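Rho guanine nucleotide exchange factor 11 (Homo sapiens, PDB 5JHH) probably activates Rho-family GTPases by promoting release of bound nucleotide through a tandem of RhoGEF (DH) and PH domains. Local coordinates at residues Ala118-Cys121 and Ser122-Ile126; Val208-Ala211 and Val212-Thr215; Leu162-Ser165 and Glu166-Leu170. One frame throughout, in Å; residues are numbered along the deposited sequence.

Contact 1: residues Ala118-Cys121 and Ser122-Ile126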
ATOM      1  N   ALA A 118      14.042   3.423  -6.351  1.00 21.87           N
ATOM      2  CA  ALA A 118      13.430   2.288  -7.030  1.00 24.61           C
ATOM      3  C   ALA A 118      14.325   1.064  -6.954  1.00 22.62           C
ATOM      4  O   ALA A 118      13.857  -0.018  -6.688  1.00 25.73           O
ATOM      5  CB  ALA A 118      13.124   2.622  -8.504  1.00 26.57           C
ATOM      6  N   GLN A 119      15.611   1.246  -7.195  1.00 24.40           N
ATOM      7  CA  GLN A 119      16.565   0.162  -7.072  1.00 26.55           C
ATOM      8  C   GLN A 119      16.528  -0.389  -5.636  1.00 25.01           C
ATOM      9  O   GLN A 119      16.450  -1.582  -5.443  1.00 25.43           O
ATOM     10  CB  GLN A 119      17.980   0.600  -7.493  1.00 28.03           C
ATOM     11  CG  GLN A 119      18.920  -0.577  -7.720  1.00 37.79           C
ATOM     12  CD  GLN A 119      20.421  -0.247  -7.711  1.00 46.35           C
ATOM     13  OE1 GLN A 119      21.242  -1.161  -7.592  1.00 50.49           O
ATOM     14  NE2 GLN A 119      20.788   1.044  -7.862  1.00 46.38           N
ATOM     15  N   PHE A 120      16.507   0.470  -4.624  1.00 23.89           N
ATOM     16  CA  PHE A 120      16.429  -0.034  -3.254  1.00 23.44           C
ATOM     17  C   PHE A 120      15.154  -0.842  -2.957  1.00 24.31           C
ATOM     18  O   PHE A 120      15.232  -1.824  -2.242  1.00 24.84           O
ATOM     19  CB  PHE A 120      16.574   1.098  -2.254  1.00 23.65           C
ATOM     20  CG  PHE A 120      16.673   0.646  -0.814  1.00 24.47           C
ATOM     21  CD1 PHE A 120      17.871   0.241  -0.289  1.00 23.71           C
ATOM     22  CD2 PHE A 120      15.574   0.718   0.022  1.00 22.87           C
ATOM     23  CE1 PHE A 120      17.966  -0.128   1.031  1.00 25.16           C
ATOM     24  CE2 PHE A 120      15.666   0.354   1.347  1.00 24.18           C
ATOM     25  CZ  PHE A 120      16.862  -0.069   1.857  1.00 22.47           C
ATOM     26  N   CYS A 121      14.010  -0.475  -3.511  1.00 20.72           N
ATOM     27  CA  CYS A 121      12.757  -1.068  -3.101  1.00 21.42           C
ATOM     28  C   CYS A 121      12.241  -2.161  -4.001  1.00 21.18           C
ATOM     29  O   CYS A 121      11.408  -2.946  -3.570  1.00 19.70           O
ATOM     30  CB  CYS A 121      11.623  -0.009  -3.103  1.00 23.92           C
ATOM     31  SG  CYS A 121      11.923   1.340  -1.947  1.00 30.89           S
ATOM     32  N   SER A 122      12.538  -2.093  -5.282  1.00 19.06           N
ATOM     33  CA  SER A 122      11.812  -2.926  -6.232  1.00 21.20           C
ATOM     34  C   SER A 122      11.768  -4.404  -5.889  1.00 20.82           C
ATOM     35  O   SER A 122      10.754  -5.088  -6.136  1.00 21.29           O
ATOM     36  CB  SER A 122      12.379  -2.767  -7.663  1.00 21.35           C
ATOM     37  OG  SER A 122      13.764  -3.008  -7.650  1.00 23.69           O
ATOM     38  N   TYR A 123      12.876  -4.909  -5.376  1.00 22.89           N
ATOM     39  CA  TYR A 123      13.059  -6.346  -5.175  1.00 24.19           C
ATOM     40  C   TYR A 123      12.807  -6.735  -3.710  1.00 23.74           C
ATOM     41  O   TYR A 123      12.979  -7.874  -3.306  1.00 24.17           O
ATOM     42  CB  TYR A 123      14.497  -6.735  -5.576  1.00 27.43           C
ATOM     43  CG  TYR A 123      14.779  -8.249  -5.634  1.00 27.93           C
ATOM     44  CD1 TYR A 123      14.353  -9.029  -6.720  1.00 27.82           C
ATOM     45  CD2 TYR A 123      15.465  -8.873  -4.624  1.00 28.83           C
ATOM     46  CE1 TYR A 123      14.628 -10.390  -6.797  1.00 30.47           C
ATOM     47  CE2 TYR A 123      15.767 -10.239  -4.690  1.00 35.39           C
ATOM     48  CZ  TYR A 123      15.354 -10.992  -5.777  1.00 35.37           C
ATOM     49  OH  TYR A 123      15.632 -12.337  -5.769  1.00 36.35           O
ATOM     50  N   GLN A 124      12.342  -5.792  -2.919  1.00 24.71           N
ATOM     51  CA  GLN A 124      12.423  -5.932  -1.476  1.00 24.11           C
ATOM     52  C   GLN A 124      11.512  -7.025  -0.956  1.00 22.14           C
ATOM     53  O   GLN A 124      11.853  -7.699  -0.037  1.00 23.24           O
ATOM     54  CB  GLN A 124      12.096  -4.595  -0.832  1.00 26.25           C
ATOM     55  CG  GLN A 124      12.518  -4.471   0.616  1.00 30.79           C
ATOM     56  CD  GLN A 124      12.238  -3.092   1.183  1.00 27.38           C
ATOM     57  OE1 GLN A 124      11.129  -2.814   1.609  1.00 25.60           O
ATOM     58  NE2 GLN A 124      13.261  -2.219   1.192  1.00 28.06           N
ATOM     59  N   SER A 125      10.356  -7.224  -1.544  1.00 22.82           N
ATOM     60  CA  SER A 125       9.424  -8.227  -1.009  1.00 23.74           C
ATOM     61  C   SER A 125       9.991  -9.630  -1.139  1.00 23.52           C
ATOM     62  O   SER A 125       9.855 -10.488  -0.241  1.00 22.79           O
ATOM     63  CB  SER A 125       8.096  -8.131  -1.745  1.00 26.44           C
ATOM     64  OG  SER A 125       8.259  -8.355  -3.139  1.00 29.74           O
ATOM     65  N   ILE A 126      10.719  -9.824  -2.218  1.00 23.46           N
ATOM     66  CA  ILE A 126      11.353 -11.090  -2.506  1.00 23.40           C
ATOM     67  C   ILE A 126      12.552 -11.328  -1.596  1.00 24.72           C
ATOM     68  O   ILE A 126      12.679 -12.380  -0.984  1.00 26.02           O
ATOM     69  CB  ILE A 126      11.746 -11.141  -3.974  1.00 24.05           C
ATOM     70  CG1 ILE A 126      10.481 -11.065  -4.824  1.00 26.12           C
ATOM     71  CG2 ILE A 126      12.442 -12.445  -4.291  1.00 26.58           C
ATOM     72  CD1 ILE A 126      10.664 -10.396  -6.161  1.00 26.07           C
TER
HETATM   73  O   HOH W   1      15.389  -3.903  -4.370  1.00 22.28           O
HETATM   74  O   HOH W   2      15.613  -3.462   0.006  1.00 22.80           O
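Ser122 folds back on Ala118, giving Ala118 O two donors from one residue. Ser122 N approaches at 2.8 Å from Ala118 O, and Ser122 OG stands 3.1 Å from the same Ala118 O, tilted 28° from the carbonyl plane. The hydroxyl can turn back this way because OG sits between the backbone N and the carbonyl carbon (chi1 54°). Ser122 also belongs to a type I beta turn from Cys121 to Gln124, closed by Gln124 N on Cys121 O at 3.1 Å. This turn is the joint between helix 107-121 and helix 124-137 of the all-helical RhoGEF (DH) domain, with Tyr123 as N-cap of the second helix. One water stands between Gln119 O and Tyr123 N, a pair that would bond directly in an unbroken helix; a second joins Phe120 O to Gln124 NE2, 2.9 Å away. The latter water also lies over the centre of one face of the Phe120 ring. Gln124 NE2 comes within 3.5 Å of Phe120 CE2, the amide plane turned 89° from the ring. Outside the turn, Phe120 packs on Leu70 and Leu73, while Ser125 OG is hydrogen-bonded to Glu216 OE2.

Contact 2: residues Val208-Ala211 and Val212-Thr215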
ATOM      1  N   VAL A 208       8.394   4.557  -8.736  1.00 21.26           N
ATOM      2  CA  VAL A 208       8.744   3.475  -7.803  1.00 18.93           C
ATOM      3  C   VAL A 208       7.629   2.419  -7.807  1.00 17.95           C
ATOM      4  O   VAL A 208       7.899   1.242  -7.808  1.00 16.46           O
ATOM      5  CB  VAL A 208       8.970   3.981  -6.386  1.00 19.46           C
ATOM      6  CG1 VAL A 208       9.263   2.811  -5.421  1.00 18.10           C
ATOM      7  CG2 VAL A 208      10.125   4.960  -6.405  1.00 18.64           C
ATOM      8  N   ASN A 209       6.387   2.845  -7.859  1.00 18.53           N
ATOM      9  CA  ASN A 209       5.281   1.905  -7.973  1.00 20.31           C
ATOM     10  C   ASN A 209       5.491   0.975  -9.165  1.00 22.40           C
ATOM     11  O   ASN A 209       5.387  -0.238  -9.067  1.00 23.04           O
ATOM     12  CB  ASN A 209       3.928   2.657  -8.101  1.00 19.61           C
ATOM     13  CG  ASN A 209       2.724   1.724  -8.043  1.00 21.25           C
ATOM     14  OD1 ASN A 209       2.235   1.364  -6.980  1.00 23.22           O
ATOM     15  ND2 ASN A 209       2.290   1.273  -9.193  1.00 24.00           N
ATOM     16  N   GLU A 210       5.800   1.561 -10.296  1.00 22.68           N
ATOM     17  CA  GLU A 210       6.016   0.781 -11.491  1.00 23.28           C
ATOM     18  C   GLU A 210       7.236  -0.141 -11.364  1.00 22.25           C
ATOM     19  O   GLU A 210       7.175  -1.290 -11.779  1.00 25.52           O
ATOM     20  CB  GLU A 210       6.087   1.732 -12.702  1.00 25.97           C
ATOM     21  CG  GLU A 210       6.146   1.062 -14.056  1.00 32.48           C
ATOM     22  CD  GLU A 210       4.866   0.369 -14.449  1.00 35.53           C
ATOM     23  OE1 GLU A 210       3.794   0.756 -13.958  1.00 40.53           O
ATOM     24  OE2 GLU A 210       4.949  -0.548 -15.284  1.00 46.62           O
ATOM     25  N   ALA A 211       8.324   0.295 -10.742  1.00 20.41           N
ATOM     26  CA  ALA A 211       9.465  -0.607 -10.629  1.00 21.74           C
ATOM     27  C   ALA A 211       9.155  -1.825  -9.788  1.00 23.02           C
ATOM     28  O   ALA A 211       9.611  -2.938 -10.089  1.00 24.38           O
ATOM     29  CB  ALA A 211      10.671   0.103 -10.041  1.00 23.33           C
ATOM     30  N   VAL A 212       8.431  -1.617  -8.689  1.00 20.51           N
ATOM     31  CA  VAL A 212       8.081  -2.726  -7.835  1.00 19.29           C
ATOM     32  C   VAL A 212       7.194  -3.659  -8.642  1.00 20.61           C
ATOM     33  O   VAL A 212       7.375  -4.879  -8.666  1.00 22.18           O
ATOM     34  CB  VAL A 212       7.317  -2.229  -6.611  1.00 17.77           C
ATOM     35  CG1 VAL A 212       6.656  -3.343  -5.840  1.00 15.81           C
ATOM     36  CG2 VAL A 212       8.250  -1.445  -5.712  1.00 18.35           C
ATOM     37  N   LYS A 213       6.248  -3.077  -9.344  1.00 22.43           N
ATOM     38  CA  LYS A 213       5.325  -3.882 -10.124  1.00 24.75           C
ATOM     39  C   LYS A 213       6.038  -4.791 -11.116  1.00 25.66           C
ATOM     40  O   LYS A 213       5.793  -5.988 -11.115  1.00 24.49           O
ATOM     41  CB  LYS A 213       4.374  -2.997 -10.825  1.00 26.26           C
ATOM     42  CG  LYS A 213       3.514  -3.705 -11.834  1.00 29.30           C
ATOM     43  CD  LYS A 213       2.686  -2.624 -12.507  1.00 30.55           C
ATOM     44  CE  LYS A 213       1.507  -3.233 -13.201  1.00 35.53           C
ATOM     45  NZ  LYS A 213       0.673  -2.129 -13.717  1.00 40.60           N
ATOM     46  N   GLN A 214       6.959  -4.236 -11.900  1.00 25.28           N
ATOM     47  CA  GLN A 214       7.588  -4.995 -12.961  1.00 25.75           C
ATOM     48  C   GLN A 214       8.571  -5.982 -12.375  1.00 29.37           C
ATOM     49  O   GLN A 214       8.655  -7.119 -12.825  1.00 28.84           O
ATOM     50  CB  GLN A 214       8.280  -4.082 -13.989  1.00 24.36           C
ATOM     51  CG  GLN A 214       7.324  -3.275 -14.908  1.00 25.82           C
ATOM     52  CD  GLN A 214       6.070  -4.042 -15.431  1.00 28.32           C
ATOM     53  OE1 GLN A 214       6.120  -5.235 -15.782  1.00 30.98           O
ATOM     54  NE2 GLN A 214       4.947  -3.346 -15.489  1.00 28.69           N
ATOM     55  N   THR A 215       9.288  -5.585 -11.333  1.00 29.29           N
ATOM     56  CA  THR A 215      10.238  -6.509 -10.731  1.00 25.10           C
ATOM     57  C   THR A 215       9.539  -7.685 -10.096  1.00 25.67           C
ATOM     58  O   THR A 215       9.967  -8.823 -10.289  1.00 25.10           O
ATOM     59  CB  THR A 215      11.088  -5.840  -9.643  1.00 26.61           C
ATOM     60  OG1 THR A 215      11.896  -4.808 -10.220  1.00 24.40           O
ATOM     61  CG2 THR A 215      11.958  -6.811  -8.979  1.00 23.74           C
TER
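This is a contact between successive turns of one continuous helix, 189-227, where Gln214 reaches back to Glu210 and Thr215 to Ala211, i to i+4. Gln214 NE2 donates to Glu210 OE2 at 2.8 Å in a nearly straight bond. The acceptor lies nearly in the amide plane of Gln214, whereas the donor meets the carboxylate from 38° above its plane. Both chains bend at chi2 and run side by side in the same direction, their flat ends 31° apart. Lys213 crosses the glutamate with its aliphatic part, CD lying 3.8 Å from Glu210 OE1; its NZ remains 4.3 Å from that oxygen, too far for a salt bridge. The helix is the long last one of the RhoGEF (DH) domain and runs on toward the PH domain, and Gln214 also touches Lys253. On another side, Ala211 O accepts both Thr215 N and Thr215 OG1, from opposite faces of the carbonyl plane. The hydroxyl, 3.0 Å from Ala211 O, is brought back along the helix by its position anti to the carbonyl carbon (chi1 -64°). Val208 CG1 and Val212 CG2 approach to 4.4 Å, and Asn209 OD1 is hydrogen-bonded to the backbone of another protein chain.

Contact 3: residues Leu162-Ser165 and Glu166-Leu170; sequences LIIS and EMQRL
Ile164 and Met167 meet through apolar ends where a type I beta turn, Leu162 to Ser165, leads into helix 165-182 of the RhoGEF (DH) domain. The turn carbonyl Leu162 O is gripped twice by Ser165: the backbone N binds it at 3.0 Å, and Ser165 OG donates to Leu162 O at 2.9 Å with a C=O...O angle of 176°. Placing OG between backbone N and carbonyl carbon (chi1 62°) directs the hydroxyl back over the turn. The next carbonyl, Ile163 O, accepts a hydrogen bond from a water that in turn accepts from Met167 N, bridging the turn to the start of the helix; Ile163 O also receives a weak bond from Gln124 NE2. Direct helical bonding then begins, with Gln168 N on Ile164 O at 3.1 Å and Arg169 N on Ser165 O at 2.8 Å. The polar ends of the helix side chains have partners beyond the turn. Glu166 OE2 is hydrogen-bonded to His77 NE2, Arg169 NH2 forms a salt bridge with Glu34 OE1, and Gln168 OE1 has a weak hydrogen bond to a polar side chain of another protein chain. That chain also packs on Ile164, Met167 and Gln168. Across the junction of turn and helix, the Gln168 side chain crosses Ile164 at about a right angle, NE2 lying 3.8 Å from Ile164 CG2, while Met167 runs alongside, its CE 3.6 Å from Ile164 CD1.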
ATOM      1  N   LEU A 162      11.619  -2.077   9.354  1.00 24.85           N
ATOM      2  CA  LEU A 162      12.437  -0.854   9.220  1.00 21.91           C
ATOM      3  C   LEU A 162      12.842  -0.580   7.766  1.00 24.23           C
ATOM      4  O   LEU A 162      12.982   0.564   7.319  1.00 24.62           O
ATOM      5  CB  LEU A 162      13.713  -1.027  10.043  1.00 24.93           C
ATOM      6  CG  LEU A 162      13.520  -1.170  11.554  1.00 26.14           C
ATOM      7  CD1 LEU A 162      14.708  -1.778  12.266  1.00 27.20           C
ATOM      8  CD2 LEU A 162      13.203   0.194  12.178  1.00 27.82           C
ATOM      9  N   ILE A 163      13.046  -1.651   7.011  1.00 23.38           N
ATOM     10  CA  ILE A 163      13.630  -1.536   5.673  1.00 23.06           C
ATOM     11  C   ILE A 163      12.641  -0.937   4.647  1.00 22.31           C
ATOM     12  O   ILE A 163      13.025  -0.435   3.595  1.00 22.75           O
ATOM     13  CB  ILE A 163      14.136  -2.895   5.219  1.00 20.80           C
ATOM     14  CG1 ILE A 163      15.206  -2.752   4.164  1.00 23.10           C
ATOM     15  CG2 ILE A 163      13.018  -3.735   4.706  1.00 23.34           C
ATOM     16  CD1 ILE A 163      15.761  -4.068   3.679  1.00 23.33           C
ATOM     17  N   ILE A 164      11.372  -1.006   4.987  1.00 19.73           N
ATOM     18  CA  ILE A 164      10.324  -0.407   4.209  1.00 20.80           C
ATOM     19  C   ILE A 164      10.195   1.102   4.433  1.00 20.06           C
ATOM     20  O   ILE A 164       9.423   1.772   3.762  1.00 19.84           O
ATOM     21  CB  ILE A 164       8.993  -1.103   4.514  1.00 21.45           C
ATOM     22  CG1 ILE A 164       8.002  -0.794   3.429  1.00 22.80           C
ATOM     23  CG2 ILE A 164       8.429  -0.665   5.861  1.00 25.27           C
ATOM     24  CD1 ILE A 164       6.699  -1.471   3.597  1.00 24.70           C
ATOM     25  N   SER A 165      11.007   1.655   5.314  1.00 20.05           N
ATOM     26  CA  SER A 165      10.860   3.049   5.671  1.00 21.19           C
ATOM     27  C   SER A 165      11.100   3.951   4.474  1.00 19.45           C
ATOM     28  O   SER A 165      10.536   5.016   4.420  1.00 19.31           O
ATOM     29  CB  SER A 165      11.822   3.419   6.797  1.00 22.46           C
ATOM     30  OG  SER A 165      13.121   3.207   6.252  1.00 24.30           O
ATOM     31  N   GLU A 166      11.926   3.566   3.513  1.00 19.12           N
ATOM     32  CA  GLU A 166      12.119   4.451   2.414  1.00 19.03           C
ATOM     33  C   GLU A 166      10.838   4.611   1.570  1.00 19.84           C
ATOM     34  O   GLU A 166      10.426   5.725   1.242  1.00 18.38           O
ATOM     35  CB  GLU A 166      13.221   3.948   1.508  1.00 22.09           C
ATOM     36  CG  GLU A 166      13.511   4.937   0.370  1.00 21.26           C
ATOM     37  CD  GLU A 166      14.247   6.168   0.827  1.00 19.68           C
ATOM     38  OE1 GLU A 166      14.815   6.103   1.927  1.00 20.17           O
ATOM     39  OE2 GLU A 166      14.287   7.185   0.081  1.00 21.59           O
ATOM     40  N   MET A 167      10.234   3.504   1.170  1.00 19.89           N
ATOM     41  CA  MET A 167       8.984   3.594   0.447  1.00 20.32           C
ATOM     42  C   MET A 167       8.025   4.426   1.235  1.00 19.37           C
ATOM     43  O   MET A 167       7.406   5.347   0.704  1.00 21.94           O
ATOM     44  CB  MET A 167       8.380   2.227   0.169  1.00 21.52           C
ATOM     45  CG  MET A 167       7.057   2.276  -0.574  1.00 21.57           C
ATOM     46  SD  MET A 167       5.598   2.569   0.432  1.00 25.14           S
ATOM     47  CE  MET A 167       5.517   1.054   1.386  1.00 28.12           C
ATOM     48  N   GLN A 168       7.905   4.155   2.519  1.00 19.62           N
ATOM     49  CA  GLN A 168       6.943   4.923   3.346  1.00 20.35           C
ATOM     50  C   GLN A 168       7.280   6.414   3.412  1.00 19.55           C
ATOM     51  O   GLN A 168       6.406   7.240   3.375  1.00 18.61           O
ATOM     52  CB  GLN A 168       6.841   4.384   4.774  1.00 20.36           C
ATOM     53  CG  GLN A 168       6.360   2.938   4.865  1.00 21.83           C
ATOM     54  CD  GLN A 168       6.287   2.468   6.324  1.00 23.92           C
ATOM     55  OE1 GLN A 168       5.280   1.896   6.766  1.00 21.41           O
ATOM     56  NE2 GLN A 168       7.351   2.742   7.083  1.00 22.33           N
ATOM     57  N   ARG A 169       8.555   6.737   3.477  1.00 18.37           N
ATOM     58  CA  ARG A 169       8.957   8.116   3.486  1.00 21.38           C
ATOM     59  C   ARG A 169       8.548   8.848   2.186  1.00 19.92           C
ATOM     60  O   ARG A 169       7.992   9.924   2.215  1.00 20.76           O
ATOM     61  CB  ARG A 169      10.459   8.197   3.716  1.00 21.08           C
ATOM     62  CG  ARG A 169      10.955   9.607   3.830  1.00 23.29           C
ATOM     63  CD  ARG A 169      10.115  10.389   4.828  1.00 24.98           C
ATOM     64  NE  ARG A 169      10.691  11.706   5.023  1.00 25.02           N
ATOM     65  CZ  ARG A 169      10.176  12.649   5.795  1.00 25.08           C
ATOM     66  NH1 ARG A 169       9.089  12.428   6.472  1.00 21.37           N
ATOM     67  NH2 ARG A 169      10.780  13.822   5.878  1.00 28.43           N
ATOM     68  N   LEU A 170       8.766   8.237   1.048  1.00 19.69           N
ATOM     69  CA  LEU A 170       8.325   8.858  -0.186  1.00 19.87           C
ATOM     70  C   LEU A 170       6.815   9.194  -0.264  1.00 18.38           C
ATOM     71  O   LEU A 170       6.427  10.210  -0.876  1.00 16.88           O
ATOM     72  CB  LEU A 170       8.712   8.012  -1.363  1.00 20.13           C
ATOM     73  CG  LEU A 170      10.200   7.786  -1.627  1.00 25.27           C
ATOM     74  CD1 LEU A 170      10.312   6.839  -2.815  1.00 25.63           C
ATOM     75  CD2 LEU A 170      11.004   9.050  -1.913  1.00 27.51           C
TER
HETATM   76  O   HOH W   3      11.704   0.798   1.328  1.00 24.24           O

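Contact 1 lies between the other two, its centre about 8 Å from that of contact 2 and about 11 Å from that of contact 3; the centres of those two are about 15 Å apart. Toward 208-215 the joint packs through small side chains, Ser122 CB 3.3 Å from Thr215 OG1 and Ala118 CB 3.8 Å from Ala211 CB. Toward 162-170 a weak hydrogen bond, Gln124 NE2 to Ile163 O at 3.0 Å, lies beside Phe120 CE2, 3.6 Å from the same oxygen. Contacts 2 and 3 meet through Val208 CG2 and Leu170 CD1, 4.1 Å apart. Another protein chain reaches four residues each of contacts 2 and 3, probably on the GTPase-facing surface.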